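Local coordinates for protein D-isomer specific 2-hydroxyacid dehydrogenase NAD-binding (PDB 4XA8) that probably interconverts D-2-hydroxy acids and 2-oxo acids with a nicotinamide dinucleotide cofactor, and binds NADPH, at residues 55-58 against 63-66; 187-192 against 218-223; 302-305 against 309-312. All blocks are in the same frame, centred on the assembly; numbering follows the deposited sequence.

Contact 1. Residues 55-58 against 63-66; sequences ALVW and GFFA
Phe-64 and Phe-65 cover one flank of strand 52-57 and meet it at Ala-55 and Val-57. The strand is the middle one of a five-stranded parallel sheet, in the smaller, flavodoxin-like domain expected of this dehydrogenase family. The segment 63-66 belongs to the connection from strand 52-57 to strand 73-76. It therefore folds back over the strand that precedes it. Gly-63 starts a tight turn, closed by the bond from Ala-66 N to Gly-63 O (3.2 Å).

Phe-64 is next. Its CG lies anti to the backbone N (chi1 178°), which carries the ring toward Val-57. CE2 of Phe-64 meets CG1 of Val-57 at 3.9 Å, and the two side chains run past each other in opposite directions. The ring also meets Phe-68 edge-to-face and touches Val-11 of strand 9-13.

Phe-65 takes a different first torsion, with CG anti to the carbonyl carbon (chi1 -66°). Its far end thereby reaches the strand edge-on. Phe-64 CD2 lies over one face of this ring, near the rim. Asp-89 accepts a hydrogen bond from Phe-65 N, which ties down the backbone here. The contact across the segments is wholly apolar. CE1 of Phe-65 stands 4.0 Å from CB of Ala-55, which lies in the ring plane, and CZ of Phe-65 is 4.0 Å from CG2 of Val-57.

Contact 2. Residues 187-192 against 218-223; sequences HGLEAL and AERLAH
Leu-192 and Arg-220 make most of this contact, and what they share is van der Waals contact, with no polar bond between them. CD2 of Leu-192 rests 3.9 Å from CG of Arg-220 and 4.0 Å from NE of Arg-220. The methyl thus touches both the aliphatic stem and the start of the guanidinium. It lies over one face of that group, displaced toward its rim. The two side chains cross at about a right angle. Arg-220 bends at its second torsion (chi2 70°), which turns the guanidinium past the CD2 methyl of Leu-192. Leu-189 adds a lighter touch at the exposed margin. Its CD2 comes within 4.2 Å of NH2 of Arg-220, at an oblique angle to the guanidinium plane.

No hydrogen bond joins the two segments. The polar end of Arg-220 is held by the loop before its own helix, where NH1 bonds to the carbonyl O of Leu-215. This helps fix the guanidinium while the leucines pack against it. Within 187-192, Ala-191 N bonds to Gly-188 O at 3.0 Å, and Leu-192 N bonds to Leu-189 O at 3.1 Å. These bonds shape the turn that leads into helix 192-197.

Trp-173 of strand 169-174 touches both leucines, and Leu-196 touches Arg-220. The arrangement joins the turn after edge strand 184-187 to helix 218-223. Both belong to the Rossmann-type NAD-binding domain, and the side chain of Leu-189 is about 7 Å from that of Arg-175, a residue seen to bind NADPH.

Contact 3. Residues 302-305 against 309-312; sequences RRIE and PVLN
NH2 of Arg-303 donates a hydrogen bond to the carbonyl O of Pro-309, 3.0 Å long and nearly straight (161° at the hydrogen). The oxygen sits at the edge of the guanidinium and in its plane. Seen from the acceptor, the donor is tilted 25° from the carbonyl plane. The bond ties the end of helix 290-306 to the chain that follows it. Arg-303 has a second partner within its own helix, as NE forms a salt bridge with Glu-299. Together the two partners limit how the guanidinium can rotate.

Leu-311 packs over one face of the same group. CG of Leu-311 stands 3.7 Å from CZ of Arg-303, above the centre of the guanidinium. The two methyls spread over it, with CD1 of Leu-311 3.9 Å from NE of Arg-303 and CD2 of Leu-311 3.8 Å from NH1 of Arg-303. The side chains cross at about a right angle. The arginine chain is extended from CG to NE (chi3 171°), which lets its end pass Pro-309 and meet Leu-311.

Ile-304 and Val-310 form a separate apolar patch. They lie side by side and point the same way, with CD1 of Ile-304 3.9 Å from CG1 of Val-310. Both also touch Pro-94.

This surface contact lies in the smaller domain. The side chain of Leu-311 is about 8 Å from that of Arg-97, a residue seen to bind NADPH. The C-terminal tail folds back along helix 290-306, where Asn-300 accepts a hydrogen bond from Leu-311 N. It then reaches outermost strand 95-97: Val-310 touches Thr-96, and Asn-312 makes a backbone hydrogen bond with Arg-97.

Contacts 1 and 3 serve the same five-stranded sheet. Contact 1 is buried against its middle strand, whereas contact 3 lies on the surface, where the tail after helix 290-306 runs along that helix and reaches outermost strand 95-97. Their centres are 18 Å apart and they do not touch. Contact 2 belongs to the NAD-binding domain, its centre 37 Å from that of contact 1 and 42 Å from that of contact 3. It is partly buried. Chemistry follows place. The buried contact is purely apolar and aromatic. The other two each set leucine against an arginine guanidinium, but only contact 3 adds a hydrogen bond across its segments.

Contact 1. Residues 55-58 against 63-66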
loop_
_atom_site.group_PDB
_atom_site.type_symbol
_atom_site.label_atom_id
_atom_site.label_comp_id
_atom_site.label_asym_id
_atom_site.label_seq_id
_atom_site.Cartn_x
_atom_site.Cartn_y
_atom_site.Cartn_z
ATOM N N ALA A 55 -22.214 -28.685 -2.755
ATOM C CA ALA A 55 -20.749 -28.611 -2.763
ATOM C C ALA A 55 -20.262 -27.166 -2.909
ATOM O O ALA A 55 -20.630 -26.472 -3.855
ATOM C CB ALA A 55 -20.195 -29.490 -3.888
ATOM N N LEU A 56 -19.457 -26.729 -1.940
ATOM C CA LEU A 56 -18.800 -25.430 -1.964
ATOM C C LEU A 56 -17.324 -25.683 -2.190
ATOM O O LEU A 56 -16.662 -26.271 -1.343
ATOM C CB LEU A 56 -19.032 -24.716 -0.627
ATOM C CG LEU A 56 -18.304 -23.389 -0.390
ATOM C CD1 LEU A 56 -18.793 -22.393 -1.412
ATOM C CD2 LEU A 56 -18.582 -22.928 1.039
ATOM N N VAL A 57 -16.813 -25.286 -3.346
ATOM C CA VAL A 57 -15.506 -25.763 -3.777
ATOM C C VAL A 57 -14.628 -24.735 -4.483
ATOM O O VAL A 57 -15.123 -23.783 -5.125
ATOM C CB VAL A 57 -15.634 -26.964 -4.752
ATOM C CG1 VAL A 57 -16.395 -28.122 -4.150
ATOM C CG2 VAL A 57 -16.286 -26.519 -6.047
ATOM N N TRP A 58 -13.311 -24.960 -4.394
ATOM C CA TRP A 58 -12.349 -24.332 -5.297
ATOM C C TRP A 58 -11.394 -25.393 -5.903
ATOM O O TRP A 58 -10.689 -26.109 -5.186
ATOM C CB TRP A 58 -11.567 -23.229 -4.594
ATOM C CG TRP A 58 -10.632 -22.490 -5.496
ATOM C CD1 TRP A 58 -9.295 -22.738 -5.667
ATOM C CD2 TRP A 58 -10.955 -21.415 -6.390
ATOM N NE1 TRP A 58 -8.760 -21.851 -6.569
ATOM C CE2 TRP A 58 -9.757 -21.040 -7.043
ATOM C CE3 TRP A 58 -12.141 -20.738 -6.709
ATOM C CZ2 TRP A 58 -9.707 -20.000 -7.987
ATOM C CZ3 TRP A 58 -12.092 -19.704 -7.649
ATOM C CH2 TRP A 58 -10.882 -19.348 -8.276
ATOM N N GLY A 63 -12.404 -35.950 -10.517
ATOM C CA GLY A 63 -13.323 -36.998 -10.064
ATOM C C GLY A 63 -14.033 -36.717 -8.744
ATOM O O GLY A 63 -14.814 -37.530 -8.290
ATOM N N PHE A 64 -13.806 -35.544 -8.138
ATOM C CA PHE A 64 -14.393 -35.250 -6.829
ATOM C C PHE A 64 -15.933 -35.327 -6.832
ATOM O O PHE A 64 -16.552 -35.923 -5.931
ATOM C CB PHE A 64 -13.929 -33.875 -6.363
ATOM C CG PHE A 64 -14.493 -33.441 -5.045
ATOM C CD1 PHE A 64 -14.007 -33.959 -3.846
ATOM C CD2 PHE A 64 -15.483 -32.472 -4.993
ATOM C CE1 PHE A 64 -14.511 -33.501 -2.629
ATOM C CE2 PHE A 64 -15.976 -32.022 -3.777
ATOM C CZ PHE A 64 -15.480 -32.527 -2.599
ATOM N N PHE A 65 -16.565 -34.760 -7.842
ATOM C CA PHE A 65 -18.024 -34.683 -7.795
ATOM C C PHE A 65 -18.675 -36.034 -7.986
ATOM O O PHE A 65 -19.845 -36.184 -7.630
ATOM C CB PHE A 65 -18.583 -33.728 -8.852
ATOM C CG PHE A 65 -18.201 -32.302 -8.635
ATOM C CD1 PHE A 65 -18.677 -31.607 -7.529
ATOM C CD2 PHE A 65 -17.382 -31.646 -9.549
ATOM C CE1 PHE A 65 -18.329 -30.287 -7.320
ATOM C CE2 PHE A 65 -17.028 -30.320 -9.339
ATOM C CZ PHE A 65 -17.510 -29.646 -8.232
ATOM N N ALA A 66 -17.929 -37.014 -8.508
ATOM C CA ALA A 66 -18.501 -38.330 -8.749
ATOM C C ALA A 66 -18.757 -39.038 -7.445
ATOM O O ALA A 66 -19.451 -40.056 -7.423
ATOM C CB ALA A 66 -17.604 -39.180 -9.624
#

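Contact 2. Residues 187-192 against 218-223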
loop_
_atom_site.group_PDB
_atom_site.type_symbol
_atom_site.label_atom_id
_atom_site.label_comp_id
_atom_site.label_asym_id
_atom_site.label_seq_id
_atom_site.Cartn_x
_atom_site.Cartn_y
_atom_site.Cartn_z
ATOM N N HIS A 187 -7.328 0.173 -26.706
ATOM C CA HIS A 187 -8.078 -1.035 -26.968
ATOM C C HIS A 187 -7.629 -1.790 -28.205
ATOM O O HIS A 187 -7.104 -1.190 -29.153
ATOM C CB HIS A 187 -9.575 -0.714 -27.003
ATOM C CG HIS A 187 -10.028 -0.105 -28.287
ATOM N ND1 HIS A 187 -9.893 1.244 -28.557
ATOM C CD2 HIS A 187 -10.593 -0.658 -29.393
ATOM C CE1 HIS A 187 -10.322 1.489 -29.784
ATOM N NE2 HIS A 187 -10.780 0.359 -30.300
ATOM N N GLY A 188 -7.889 -3.109 -28.178
ATOM C CA GLY A 188 -7.563 -4.030 -29.247
ATOM C C GLY A 188 -6.192 -4.664 -29.118
ATOM O O GLY A 188 -5.258 -4.042 -28.591
ATOM N N LEU A 189 -6.036 -5.867 -29.688
ATOM C CA LEU A 189 -4.738 -6.518 -29.653
ATOM C C LEU A 189 -3.629 -5.702 -30.344
ATOM O O LEU A 189 -2.468 -5.711 -29.885
ATOM C CB LEU A 189 -4.794 -7.933 -30.244
ATOM C CG LEU A 189 -5.580 -8.903 -29.333
ATOM C CD1 LEU A 189 -5.804 -10.202 -30.075
ATOM C CD2 LEU A 189 -4.897 -9.157 -27.998
ATOM N N GLU A 190 -3.982 -4.982 -31.391
ATOM C CA GLU A 190 -3.020 -4.177 -32.126
ATOM C C GLU A 190 -2.413 -3.066 -31.254
ATOM O O GLU A 190 -1.282 -2.638 -31.504
ATOM C CB GLU A 190 -3.746 -3.564 -33.348
ATOM C CG GLU A 190 -2.868 -2.969 -34.437
ATOM C CD GLU A 190 -3.402 -3.188 -35.874
ATOM O OE1 GLU A 190 -3.605 -4.351 -36.297
ATOM O OE2 GLU A 190 -3.579 -2.203 -36.613
ATOM N N ALA A 191 -3.181 -2.585 -30.267
ATOM C CA ALA A 191 -2.745 -1.540 -29.349
ATOM C C ALA A 191 -1.967 -2.056 -28.144
ATOM O O ALA A 191 -1.400 -1.273 -27.384
ATOM C CB ALA A 191 -3.942 -0.703 -28.876
ATOM N N LEU A 192 -1.884 -3.371 -27.981
ATOM C CA LEU A 192 -1.252 -3.924 -26.812
ATOM C C LEU A 192 0.255 -3.647 -26.713
ATOM O O LEU A 192 0.738 -3.272 -25.648
ATOM C CB LEU A 192 -1.598 -5.422 -26.744
ATOM C CG LEU A 192 -1.277 -6.197 -25.511
ATOM C CD1 LEU A 192 -1.967 -5.570 -24.305
ATOM C CD2 LEU A 192 -1.692 -7.669 -25.775
ATOM N N ALA A 218 6.021 -14.570 -23.502
ATOM C CA ALA A 218 7.334 -13.940 -23.694
ATOM C C ALA A 218 7.291 -12.723 -24.633
ATOM O O ALA A 218 7.888 -11.706 -24.357
ATOM C CB ALA A 218 8.340 -14.961 -24.203
ATOM N N GLU A 219 6.605 -12.846 -25.767
ATOM C CA GLU A 219 6.544 -11.739 -26.719
ATOM C C GLU A 219 5.946 -10.448 -26.106
ATOM O O GLU A 219 6.478 -9.348 -26.320
ATOM C CB GLU A 219 5.735 -12.177 -27.929
ATOM C CG GLU A 219 5.667 -11.157 -29.053
ATOM C CD GLU A 219 4.756 -11.630 -30.157
ATOM O OE1 GLU A 219 4.995 -12.745 -30.640
ATOM O OE2 GLU A 219 3.794 -10.917 -30.512
ATOM N N ARG A 220 4.861 -10.586 -25.349
ATOM C CA ARG A 220 4.189 -9.427 -24.715
ATOM C C ARG A 220 4.978 -8.851 -23.555
ATOM O O ARG A 220 5.021 -7.622 -23.374
ATOM C CB ARG A 220 2.797 -9.792 -24.212
ATOM C CG ARG A 220 1.705 -9.553 -25.257
ATOM C CD ARG A 220 1.794 -10.520 -26.370
ATOM N NE ARG A 220 0.729 -10.408 -27.362
ATOM C CZ ARG A 220 -0.298 -11.255 -27.490
ATOM N NH1 ARG A 220 -0.475 -12.273 -26.661
ATOM N NH2 ARG A 220 -1.163 -11.094 -28.484
ATOM N N LEU A 221 5.537 -9.722 -22.725
ATOM C CA LEU A 221 6.427 -9.264 -21.683
ATOM C C LEU A 221 7.625 -8.426 -22.217
ATOM O O LEU A 221 8.081 -7.465 -21.557
ATOM C CB LEU A 221 6.946 -10.446 -20.864
ATOM C CG LEU A 221 5.955 -11.206 -19.958
ATOM C CD1 LEU A 221 6.656 -12.450 -19.402
ATOM C CD2 LEU A 221 5.450 -10.327 -18.830
ATOM N N ALA A 222 8.170 -8.833 -23.368
ATOM C CA ALA A 222 9.269 -8.121 -23.970
ATOM C C ALA A 222 8.883 -6.706 -24.450
ATOM O O ALA A 222 9.757 -5.865 -24.597
ATOM C CB ALA A 222 9.857 -8.934 -25.102
ATOM N N HIS A 223 7.593 -6.424 -24.630
ATOM C CA HIS A 223 7.139 -5.074 -25.006
ATOM C C HIS A 223 7.186 -4.076 -23.869
ATOM O O HIS A 223 7.219 -2.875 -24.101
ATOM C CB HIS A 223 5.696 -5.114 -25.480
ATOM C CG HIS A 223 5.501 -5.819 -26.774
ATOM N ND1 HIS A 223 6.321 -5.611 -27.859
ATOM C CD2 HIS A 223 4.545 -6.679 -27.183
ATOM C CE1 HIS A 223 5.895 -6.341 -28.874
ATOM N NE2 HIS A 223 4.813 -6.995 -28.485
#

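Contact 3. Residues 302-305 against 309-312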
loop_
_atom_site.group_PDB
_atom_site.type_symbol
_atom_site.label_atom_id
_atom_site.label_comp_id
_atom_site.label_asym_id
_atom_site.label_seq_id
_atom_site.Cartn_x
_atom_site.Cartn_y
_atom_site.Cartn_z
ATOM N N ARG A 302 -31.906 -23.349 0.486
ATOM C CA ARG A 302 -33.360 -23.387 0.627
ATOM C C ARG A 302 -34.085 -23.242 -0.721
ATOM O O ARG A 302 -35.063 -23.949 -0.960
ATOM C CB ARG A 302 -33.867 -22.410 1.693
ATOM C CG ARG A 302 -33.794 -20.937 1.350
ATOM C CD ARG A 302 -34.995 -20.219 1.958
ATOM N NE ARG A 302 -36.238 -20.665 1.344
ATOM C CZ ARG A 302 -36.768 -20.173 0.227
ATOM N NH1 ARG A 302 -36.170 -19.195 -0.454
ATOM N NH2 ARG A 302 -37.906 -20.682 -0.221
ATOM N N ARG A 303 -33.601 -22.388 -1.621
ATOM C CA ARG A 303 -34.248 -22.276 -2.938
ATOM C C ARG A 303 -34.212 -23.587 -3.724
ATOM O O ARG A 303 -35.224 -24.000 -4.286
ATOM C CB ARG A 303 -33.652 -21.154 -3.771
ATOM C CG ARG A 303 -34.062 -19.777 -3.278
ATOM C CD ARG A 303 -33.113 -18.688 -3.734
ATOM N NE ARG A 303 -33.627 -17.341 -3.442
ATOM C CZ ARG A 303 -34.204 -16.537 -4.329
ATOM N NH1 ARG A 303 -34.623 -15.344 -3.952
ATOM N NH2 ARG A 303 -34.383 -16.914 -5.598
ATOM N N ILE A 304 -33.049 -24.235 -3.757
ATOM C CA ILE A 304 -32.900 -25.491 -4.482
ATOM C C ILE A 304 -33.843 -26.535 -3.853
ATOM O O ILE A 304 -34.497 -27.294 -4.565
ATOM C CB ILE A 304 -31.404 -25.953 -4.565
ATOM C CG1 ILE A 304 -31.186 -26.910 -5.731
ATOM C CG2 ILE A 304 -30.942 -26.646 -3.304
ATOM C CD1 ILE A 304 -31.079 -26.222 -7.074
ATOM N N GLU A 305 -33.960 -26.519 -2.526
ATOM C CA GLU A 305 -34.841 -27.434 -1.805
ATOM C C GLU A 305 -36.345 -27.113 -1.914
ATOM O O GLU A 305 -37.187 -27.967 -1.614
ATOM C CB GLU A 305 -34.418 -27.518 -0.333
ATOM C CG GLU A 305 -33.015 -28.076 -0.118
ATOM C CD GLU A 305 -32.859 -29.562 -0.446
ATOM O OE1 GLU A 305 -32.041 -30.225 0.225
ATOM O OE2 GLU A 305 -33.525 -30.084 -1.368
ATOM N N PRO A 309 -35.692 -20.785 -8.392
ATOM C CA PRO A 309 -34.410 -20.585 -9.063
ATOM C C PRO A 309 -33.342 -20.064 -8.076
ATOM O O PRO A 309 -33.667 -19.412 -7.076
ATOM C CB PRO A 309 -34.731 -19.567 -10.172
ATOM C CG PRO A 309 -36.221 -19.343 -10.133
ATOM C CD PRO A 309 -36.694 -19.775 -8.780
ATOM N N VAL A 310 -32.084 -20.385 -8.347
ATOM C CA VAL A 310 -30.997 -20.008 -7.452
ATOM C C VAL A 310 -30.463 -18.615 -7.826
ATOM O O VAL A 310 -30.445 -18.238 -9.005
ATOM C CB VAL A 310 -29.867 -21.074 -7.413
ATOM C CG1 VAL A 310 -30.401 -22.387 -6.867
ATOM C CG2 VAL A 310 -29.194 -21.256 -8.774
ATOM N N LEU A 311 -30.057 -17.865 -6.809
ATOM C CA LEU A 311 -29.379 -16.592 -6.983
ATOM C C LEU A 311 -27.954 -16.831 -7.513
ATOM O O LEU A 311 -27.298 -17.849 -7.161
ATOM C CB LEU A 311 -29.321 -15.852 -5.628
ATOM C CG LEU A 311 -30.637 -15.524 -4.879
ATOM C CD1 LEU A 311 -30.413 -15.158 -3.410
ATOM C CD2 LEU A 311 -31.362 -14.385 -5.562
ATOM N N ASN A 312 -27.483 -15.915 -8.362
ATOM C CA ASN A 312 -26.077 -15.907 -8.848
ATOM C C ASN A 312 -25.608 -17.131 -9.633
ATOM O O ASN A 312 -24.474 -17.587 -9.487
ATOM C CB ASN A 312 -25.110 -15.652 -7.689
ATOM C CG ASN A 312 -25.320 -14.298 -7.066
ATOM O OD1 ASN A 312 -25.256 -13.285 -7.748
ATOM N ND2 ASN A 312 -25.600 -14.274 -5.775
#